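Local coordinates for chemotaxis operon protein (CheX) (Borrelia burgdorferi, PDB 3HZH), which probably dephosphorylates the phosphorylated response regulator CheY as a CheX-family chemotaxis phosphatase, which would help end the signal to the flagellar motor, at residues B[56-61]-B[127-132]; B[40-45]-B[150-155]. All coordinates share one frame; numbering follows the deposited sequence.

Contact 1: B[56-61]-B[127-132]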
ATOM      1  N   VAL B  56     -11.938  -1.519  -7.125  1.00 25.06           N
ATOM      2  CA  VAL B  56     -11.266  -1.251  -5.871  1.00 22.82           C
ATOM      3  C   VAL B  56     -11.817   0.084  -5.399  1.00 22.41           C
ATOM      4  O   VAL B  56     -11.949   1.019  -6.187  1.00 22.69           O
ATOM      5  CB  VAL B  56      -9.746  -1.157  -6.064  1.00 22.43           C
ATOM      6  CG1 VAL B  56      -9.086  -0.695  -4.789  1.00 21.75           C
ATOM      7  CG2 VAL B  56      -9.203  -2.520  -6.482  1.00 22.02           C
ATOM      8  N   ILE B  57     -12.152   0.162  -4.119  1.00 24.12           N
ATOM      9  CA  ILE B  57     -12.697   1.385  -3.550  1.00 25.72           C
ATOM     10  C   ILE B  57     -11.914   1.859  -2.351  1.00 26.19           C
ATOM     11  O   ILE B  57     -11.743   1.116  -1.379  1.00 26.35           O
ATOM     12  CB  ILE B  57     -14.133   1.195  -3.049  1.00 26.72           C
ATOM     13  CG1 ILE B  57     -15.008   0.709  -4.179  1.00 28.03           C
ATOM     14  CG2 ILE B  57     -14.656   2.508  -2.468  1.00 28.19           C
ATOM     15  CD1 ILE B  57     -16.474   0.473  -3.838  1.00 28.14           C
ATOM     16  N   VAL B  58     -11.458   3.105  -2.411  1.00 23.57           N
ATOM     17  CA  VAL B  58     -10.748   3.699  -1.297  1.00 23.23           C
ATOM     18  C   VAL B  58     -11.504   4.975  -0.942  1.00 23.33           C
ATOM     19  O   VAL B  58     -11.617   5.897  -1.751  1.00 22.00           O
ATOM     20  CB  VAL B  58      -9.295   4.023  -1.654  1.00 24.75           C
ATOM     21  CG1 VAL B  58      -8.595   4.669  -0.449  1.00 25.70           C
ATOM     22  CG2 VAL B  58      -8.570   2.745  -2.059  1.00 23.40           C
ATOM     23  N   GLY B  59     -12.058   5.004   0.265  1.00 24.12           N
ATOM     24  CA  GLY B  59     -12.795   6.176   0.693  1.00 23.42           C
ATOM     25  C   GLY B  59     -11.884   7.325   1.073  1.00 24.74           C
ATOM     26  O   GLY B  59     -10.766   7.120   1.566  1.00 22.32           O
ATOM     27  N   LEU B  60     -12.356   8.541   0.816  1.00 24.16           N
ATOM     28  CA  LEU B  60     -11.628   9.751   1.167  1.00 27.33           C
ATOM     29  C   LEU B  60     -12.403  10.359   2.334  1.00 28.73           C
ATOM     30  O   LEU B  60     -13.611  10.591   2.231  1.00 27.17           O
ATOM     31  CB  LEU B  60     -11.598  10.721  -0.020  1.00 28.23           C
ATOM     32  CG  LEU B  60     -10.425  10.703  -1.014  1.00 29.97           C
ATOM     33  CD1 LEU B  60      -9.716   9.369  -1.031  1.00 28.87           C
ATOM     34  CD2 LEU B  60     -10.952  11.090  -2.388  1.00 30.93           C
ATOM     35  N   ALA B  61     -11.711  10.605   3.441  1.00 29.62           N
ATOM     36  CA  ALA B  61     -12.358  11.154   4.620  1.00 31.57           C
ATOM     37  C   ALA B  61     -11.659  12.402   5.123  1.00 34.56           C
ATOM     38  O   ALA B  61     -10.627  12.814   4.592  1.00 34.56           O
ATOM     39  CB  ALA B  61     -12.409  10.108   5.721  1.00 30.65           C
ATOM     40  N   PHE B 127      -6.426  15.261   4.968  1.00 44.41           N
ATOM     41  CA  PHE B 127      -7.090  14.414   3.993  1.00 38.04           C
ATOM     42  C   PHE B 127      -6.729  12.983   4.335  1.00 34.17           C
ATOM     43  O   PHE B 127      -5.569  12.593   4.229  1.00 30.95           O
ATOM     44  CB  PHE B 127      -6.618  14.767   2.580  1.00 39.01           C
ATOM     45  CG  PHE B 127      -6.518  16.253   2.326  1.00 41.78           C
ATOM     46  CD1 PHE B 127      -5.333  16.938   2.579  1.00 43.09           C
ATOM     47  CD2 PHE B 127      -7.620  16.973   1.862  1.00 42.74           C
ATOM     48  CE1 PHE B 127      -5.240  18.323   2.375  1.00 43.40           C
ATOM     49  CE2 PHE B 127      -7.536  18.357   1.659  1.00 42.92           C
ATOM     50  CZ  PHE B 127      -6.343  19.028   1.914  1.00 42.22           C
ATOM     51  N   ASP B 128      -7.721  12.205   4.757  1.00 30.46           N
ATOM     52  CA  ASP B 128      -7.475  10.817   5.130  1.00 29.82           C
ATOM     53  C   ASP B 128      -8.073   9.843   4.123  1.00 27.21           C
ATOM     54  O   ASP B 128      -8.881  10.227   3.277  1.00 26.40           O
ATOM     55  CB  ASP B 128      -8.069  10.522   6.515  1.00 31.24           C
ATOM     56  CG  ASP B 128      -7.665  11.548   7.560  1.00 35.13           C
ATOM     57  OD1 ASP B 128      -6.466  11.891   7.630  1.00 34.79           O
ATOM     58  OD2 ASP B 128      -8.543  11.998   8.326  1.00 36.10           O
ATOM     59  N   ILE B 129      -7.661   8.581   4.213  1.00 24.84           N
ATOM     60  CA  ILE B 129      -8.192   7.541   3.341  1.00 22.76           C
ATOM     61  C   ILE B 129      -8.586   6.346   4.205  1.00 23.79           C
ATOM     62  O   ILE B 129      -8.169   6.235   5.349  1.00 23.83           O
ATOM     63  CB  ILE B 129      -7.161   7.087   2.270  1.00 24.71           C
ATOM     64  CG1 ILE B 129      -5.939   6.449   2.930  1.00 23.02           C
ATOM     65  CG2 ILE B 129      -6.722   8.287   1.430  1.00 23.00           C
ATOM     66  CD1 ILE B 129      -4.913   5.938   1.913  1.00 26.03           C
ATOM     67  N   THR B 130      -9.396   5.451   3.658  1.00 25.72           N
ATOM     68  CA  THR B 130      -9.830   4.282   4.414  1.00 25.37           C
ATOM     69  C   THR B 130      -9.168   3.021   3.884  1.00 25.49           C
ATOM     70  O   THR B 130      -8.496   3.049   2.854  1.00 23.93           O
ATOM     71  CB  THR B 130     -11.339   4.044   4.259  1.00 26.21           C
ATOM     72  OG1 THR B 130     -11.593   3.510   2.953  1.00 24.86           O
ATOM     73  CG2 THR B 130     -12.114   5.346   4.415  1.00 25.06           C
ATOM     74  N   PRO B 131      -9.300   1.906   4.618  1.00 25.10           N
ATOM     75  CA  PRO B 131      -8.713   0.655   4.139  1.00 26.08           C
ATOM     76  C   PRO B 131      -9.490   0.389   2.849  1.00 27.33           C
ATOM     77  O   PRO B 131     -10.646   0.812   2.715  1.00 26.10           O
ATOM     78  CB  PRO B 131      -9.058  -0.328   5.258  1.00 25.33           C
ATOM     79  CG  PRO B 131      -9.010   0.585   6.486  1.00 28.31           C
ATOM     80  CD  PRO B 131      -9.892   1.705   5.949  1.00 25.99           C
ATOM     81  N   PRO B 132      -8.884  -0.312   1.883  1.00 26.46           N
ATOM     82  CA  PRO B 132      -9.591  -0.566   0.630  1.00 24.09           C
ATOM     83  C   PRO B 132     -10.618  -1.682   0.617  1.00 23.43           C
ATOM     84  O   PRO B 132     -10.616  -2.573   1.465  1.00 22.97           O
ATOM     85  CB  PRO B 132      -8.441  -0.844  -0.329  1.00 25.61           C
ATOM     86  CG  PRO B 132      -7.561  -1.710   0.552  1.00 28.17           C
ATOM     87  CD  PRO B 132      -7.521  -0.872   1.830  1.00 28.16           C
TER
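Thr-130 meets Gly-59 where two antiparallel strands stop pairing regularly, and its side chain touches Gly-59 with both branches. From CB, which stands 4.1 Å from Gly-59 O, the two branches part. The hydroxyl, set between the backbone N and the carbonyl carbon (chi1 74°), accepts a hydrogen bond from the Gly-59 amide, N to OG1 3.1 Å, and itself donates to the carbonyl of Pro-131, with OG1 to O 2.9 Å. The methyl CG2 lies 3.6 Å from Gly-59 O. That carbonyl is also gripped by the Thr-130 amide in a fairly bent bond (137° at the hydrogen) and approached by the CA hydrogen of Ile-129. Further on, Ala-61 and Asp-128 form a regular hydrogen-bonded pair, Ala-61 N to Asp-128 O at 2.9 Å and nearly straight. On the face of Val-58, Leu-60 and Ile-129, Val-58 CG1 rests 3.9 Å from Ile-129 CB, while Val-58 CG2 lies beside Pro-132 CB at 4.0 Å. Leu-60 CD1 meets Ile-129 CG2 at 4.0 Å. Helix 97-118 covers part of this face, with Ala-113 on Val-58 and Val-117 on Ile-129. Past the irregularity, Ile-57 is again hydrogen-bonded through its backbone, to Ala-133. Pro-131 and Pro-132 have no amide hydrogen to give to strand 54-62, and the chain pairs Val-58 with Pro-132 yet Gly-59 with Thr-130, one residue being spare. The threonine hydroxyl thus appears to stand in for a backbone carbonyl as acceptor, tying the irregular 130-132 segment to Gly-59.

Contact 2: B[40-45]-B[150-155]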
ATOM      1  N   GLY B  40      -5.874   8.337 -21.005  1.00 32.00           N
ATOM      2  CA  GLY B  40      -6.927   8.603 -21.961  1.00 33.23           C
ATOM      3  C   GLY B  40      -7.507   9.984 -21.714  1.00 34.36           C
ATOM      4  O   GLY B  40      -6.923  10.800 -20.998  1.00 32.60           O
ATOM      5  N   LYS B  41      -8.664  10.245 -22.300  1.00 34.77           N
ATOM      6  CA  LYS B  41      -9.330  11.530 -22.153  1.00 37.87           C
ATOM      7  C   LYS B  41     -10.174  11.584 -20.885  1.00 36.02           C
ATOM      8  O   LYS B  41     -11.152  10.860 -20.759  1.00 34.41           O
ATOM      9  CB  LYS B  41     -10.215  11.779 -23.374  1.00 43.36           C
ATOM     10  CG  LYS B  41     -11.078  13.020 -23.314  1.00 49.98           C
ATOM     11  CD  LYS B  41     -11.905  13.106 -24.583  1.00 54.76           C
ATOM     12  CE  LYS B  41     -12.845  14.291 -24.584  1.00 57.40           C
ATOM     13  NZ  LYS B  41     -13.621  14.328 -25.859  1.00 58.40           N
ATOM     14  N   PRO B  42      -9.803  12.448 -19.929  1.00 36.64           N
ATOM     15  CA  PRO B  42     -10.574  12.552 -18.690  1.00 38.91           C
ATOM     16  C   PRO B  42     -11.981  12.994 -19.063  1.00 43.08           C
ATOM     17  O   PRO B  42     -12.149  13.893 -19.887  1.00 42.77           O
ATOM     18  CB  PRO B  42      -9.810  13.622 -17.912  1.00 37.74           C
ATOM     19  CG  PRO B  42      -8.381  13.447 -18.430  1.00 35.73           C
ATOM     20  CD  PRO B  42      -8.685  13.405 -19.902  1.00 36.36           C
ATOM     21  N   GLY B  43     -12.991  12.364 -18.479  1.00 48.58           N
ATOM     22  CA  GLY B  43     -14.350  12.738 -18.820  1.00 55.28           C
ATOM     23  C   GLY B  43     -15.301  12.617 -17.656  1.00 61.01           C
ATOM     24  O   GLY B  43     -15.078  11.819 -16.740  1.00 59.77           O
ATOM     25  N   LEU B  44     -16.360  13.417 -17.672  1.00 68.66           N
ATOM     26  CA  LEU B  44     -17.316  13.368 -16.586  1.00 74.85           C
ATOM     27  C   LEU B  44     -17.993  12.015 -16.608  1.00 76.93           C
ATOM     28  O   LEU B  44     -18.488  11.549 -15.579  1.00 79.01           O
ATOM     29  CB  LEU B  44     -18.348  14.494 -16.704  1.00 77.68           C
ATOM     30  CG  LEU B  44     -19.366  14.554 -15.556  1.00 80.41           C
ATOM     31  CD1 LEU B  44     -18.652  14.384 -14.225  1.00 80.99           C
ATOM     32  CD2 LEU B  44     -20.127  15.870 -15.604  1.00 81.23           C
ATOM     33  N   LYS B  45     -18.006  11.365 -17.770  1.00 77.62           N
ATOM     34  CA  LYS B  45     -18.637  10.073 -17.792  1.00 77.26           C
ATOM     35  C   LYS B  45     -18.004   8.844 -18.413  1.00 77.49           C
ATOM     36  O   LYS B  45     -17.359   8.811 -19.473  1.00 77.88           O
ATOM     37  CB  LYS B  45     -20.102  10.191 -18.223  1.00 76.67           C
ATOM     38  CG  LYS B  45     -21.019   9.309 -17.361  1.00 75.06           C
ATOM     39  CD  LYS B  45     -20.835   9.589 -15.859  1.00 74.13           C
ATOM     40  CE  LYS B  45     -21.610   8.592 -15.009  1.00 73.31           C
ATOM     41  NZ  LYS B  45     -21.778   9.082 -13.621  1.00 73.18           N
ATOM     42  N   LEU B 150     -14.941  12.327 -11.898  1.00 44.05           N
ATOM     43  CA  LEU B 150     -13.933  12.463 -12.929  1.00 38.90           C
ATOM     44  C   LEU B 150     -13.385  11.075 -13.194  1.00 36.89           C
ATOM     45  O   LEU B 150     -12.762  10.472 -12.324  1.00 34.38           O
ATOM     46  CB  LEU B 150     -12.789  13.383 -12.488  1.00 33.99           C
ATOM     47  CG  LEU B 150     -11.675  13.518 -13.541  1.00 34.79           C
ATOM     48  CD1 LEU B 150     -12.181  14.254 -14.748  1.00 31.95           C
ATOM     49  CD2 LEU B 150     -10.505  14.284 -12.991  1.00 32.19           C
ATOM     50  N   ILE B 151     -13.649  10.565 -14.389  1.00 35.53           N
ATOM     51  CA  ILE B 151     -13.172   9.252 -14.774  1.00 36.00           C
ATOM     52  C   ILE B 151     -11.986   9.455 -15.708  1.00 34.78           C
ATOM     53  O   ILE B 151     -12.051  10.261 -16.636  1.00 33.42           O
ATOM     54  CB  ILE B 151     -14.239   8.446 -15.532  1.00 38.88           C
ATOM     55  CG1 ILE B 151     -15.486   8.230 -14.673  1.00 40.71           C
ATOM     56  CG2 ILE B 151     -13.645   7.140 -15.938  1.00 40.28           C
ATOM     57  CD1 ILE B 151     -16.246   9.498 -14.352  1.00 44.71           C
ATOM     58  N   VAL B 152     -10.908   8.724 -15.454  1.00 32.73           N
ATOM     59  CA  VAL B 152      -9.702   8.820 -16.259  1.00 34.36           C
ATOM     60  C   VAL B 152      -9.244   7.422 -16.660  1.00 33.73           C
ATOM     61  O   VAL B 152      -8.787   6.651 -15.820  1.00 30.80           O
ATOM     62  CB  VAL B 152      -8.550   9.481 -15.469  1.00 36.80           C
ATOM     63  CG1 VAL B 152      -7.329   9.641 -16.370  1.00 39.47           C
ATOM     64  CG2 VAL B 152      -8.991  10.824 -14.914  1.00 39.40           C
ATOM     65  N   PRO B 153      -9.415   7.060 -17.938  1.00 34.27           N
ATOM     66  CA  PRO B 153      -9.008   5.747 -18.440  1.00 34.12           C
ATOM     67  C   PRO B 153      -7.524   5.697 -18.818  1.00 33.83           C
ATOM     68  O   PRO B 153      -6.998   6.618 -19.448  1.00 33.65           O
ATOM     69  CB  PRO B 153      -9.899   5.578 -19.656  1.00 35.26           C
ATOM     70  CG  PRO B 153      -9.829   6.970 -20.238  1.00 36.70           C
ATOM     71  CD  PRO B 153     -10.125   7.806 -18.994  1.00 36.43           C
ATOM     72  N   PHE B 154      -6.850   4.627 -18.420  1.00 30.00           N
ATOM     73  CA  PHE B 154      -5.446   4.441 -18.758  1.00 30.05           C
ATOM     74  C   PHE B 154      -5.383   3.181 -19.604  1.00 31.38           C
ATOM     75  O   PHE B 154      -5.894   2.138 -19.205  1.00 29.68           O
ATOM     76  CB  PHE B 154      -4.601   4.279 -17.496  1.00 29.28           C
ATOM     77  CG  PHE B 154      -4.419   5.551 -16.725  1.00 28.96           C
ATOM     78  CD1 PHE B 154      -3.431   6.462 -17.078  1.00 29.08           C
ATOM     79  CD2 PHE B 154      -5.250   5.850 -15.653  1.00 29.43           C
ATOM     80  CE1 PHE B 154      -3.273   7.655 -16.370  1.00 30.07           C
ATOM     81  CE2 PHE B 154      -5.102   7.032 -14.945  1.00 27.92           C
ATOM     82  CZ  PHE B 154      -4.114   7.936 -15.301  1.00 29.07           C
ATOM     83  N   SER B 155      -4.782   3.284 -20.783  1.00 32.77           N
ATOM     84  CA  SER B 155      -4.686   2.137 -21.676  1.00 37.12           C
ATOM     85  C   SER B 155      -3.349   1.423 -21.570  1.00 37.57           C
ATOM     86  O   SER B 155      -2.300   2.055 -21.568  1.00 33.91           O
ATOM     87  CB  SER B 155      -4.895   2.578 -23.131  1.00 39.64           C
ATOM     88  OG  SER B 155      -6.178   3.144 -23.323  1.00 45.23           O
TER
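This is a short antiparallel backbone pairing at the surface, where the extended loop 40-45, just after strand 38-39, runs along strand 149-155. One bridge defines it: Gly-43 and Ile-151 exchange two hydrogen bonds, Gly-43 N to Ile-151 O and Ile-151 N to Gly-43 O, both 3.0 Å and close to straight. The carbonyl of Ile-151 also receives the CA hydrogen of Pro-42, with CA to O 3.4 Å. At the other end, Gly-40 N is hydrogen-bonded to Pro-153 O at 2.6 Å, a length short enough to be doubtful, the amide lying nearly along the C=O axis. Between these bonds the loop bows outward at Lys-41, whose side chain departs from the strand. Gly-40 has no side chain, and its CA packs 3.7 Å from CG of the Pro-153 ring. Pro-42 offers CB to two apolar tips, Leu-150 CD1 at 4.0 Å and Val-152 CG2 a little farther off. Ile-151 folds back on its partner: CG1 stands beside the backbone N (chi1 -60°), and the next torsion, chi2 66°, turns CD1 to within 3.5 Å of Gly-43 O. CD1 also borders the carbonyl of Leu-44, though that residue is poorly ordered. The lysine chains lie at the exposed margin. Across the strand, Leu-150 and Val-152 bond through their backbones to Ile-166 and Val-164 of strand 161-168. Their side chains pack on Ile-17 and Leu-21 of helix 17-31, and Ser-155 is hydrogen-bonded through its backbone to Glu-38 of strand 38-39.

Overall arrangement
Contacts 1 and 2 lie toward opposite edges of one antiparallel sheet, their centres 20 Å apart and their nearest atoms about 10 Å apart, so they do not touch. Strands 66-72 and 161-168 lie between them and join strand 54-62 of contact 1 to strand 149-155 of contact 2. Each contact packs against a different helix, 97-118 for contact 1 and 17-31 for contact 2. Only contact 1 is near the bound magnesium ion, about 5 Å from the side chain of Pro-132, and there the chain of another protein packs on Ile-129, Pro-131 and Pro-132. No other chain of the assembly touches contact 2, which lies at the edge bounded by strand 38-39.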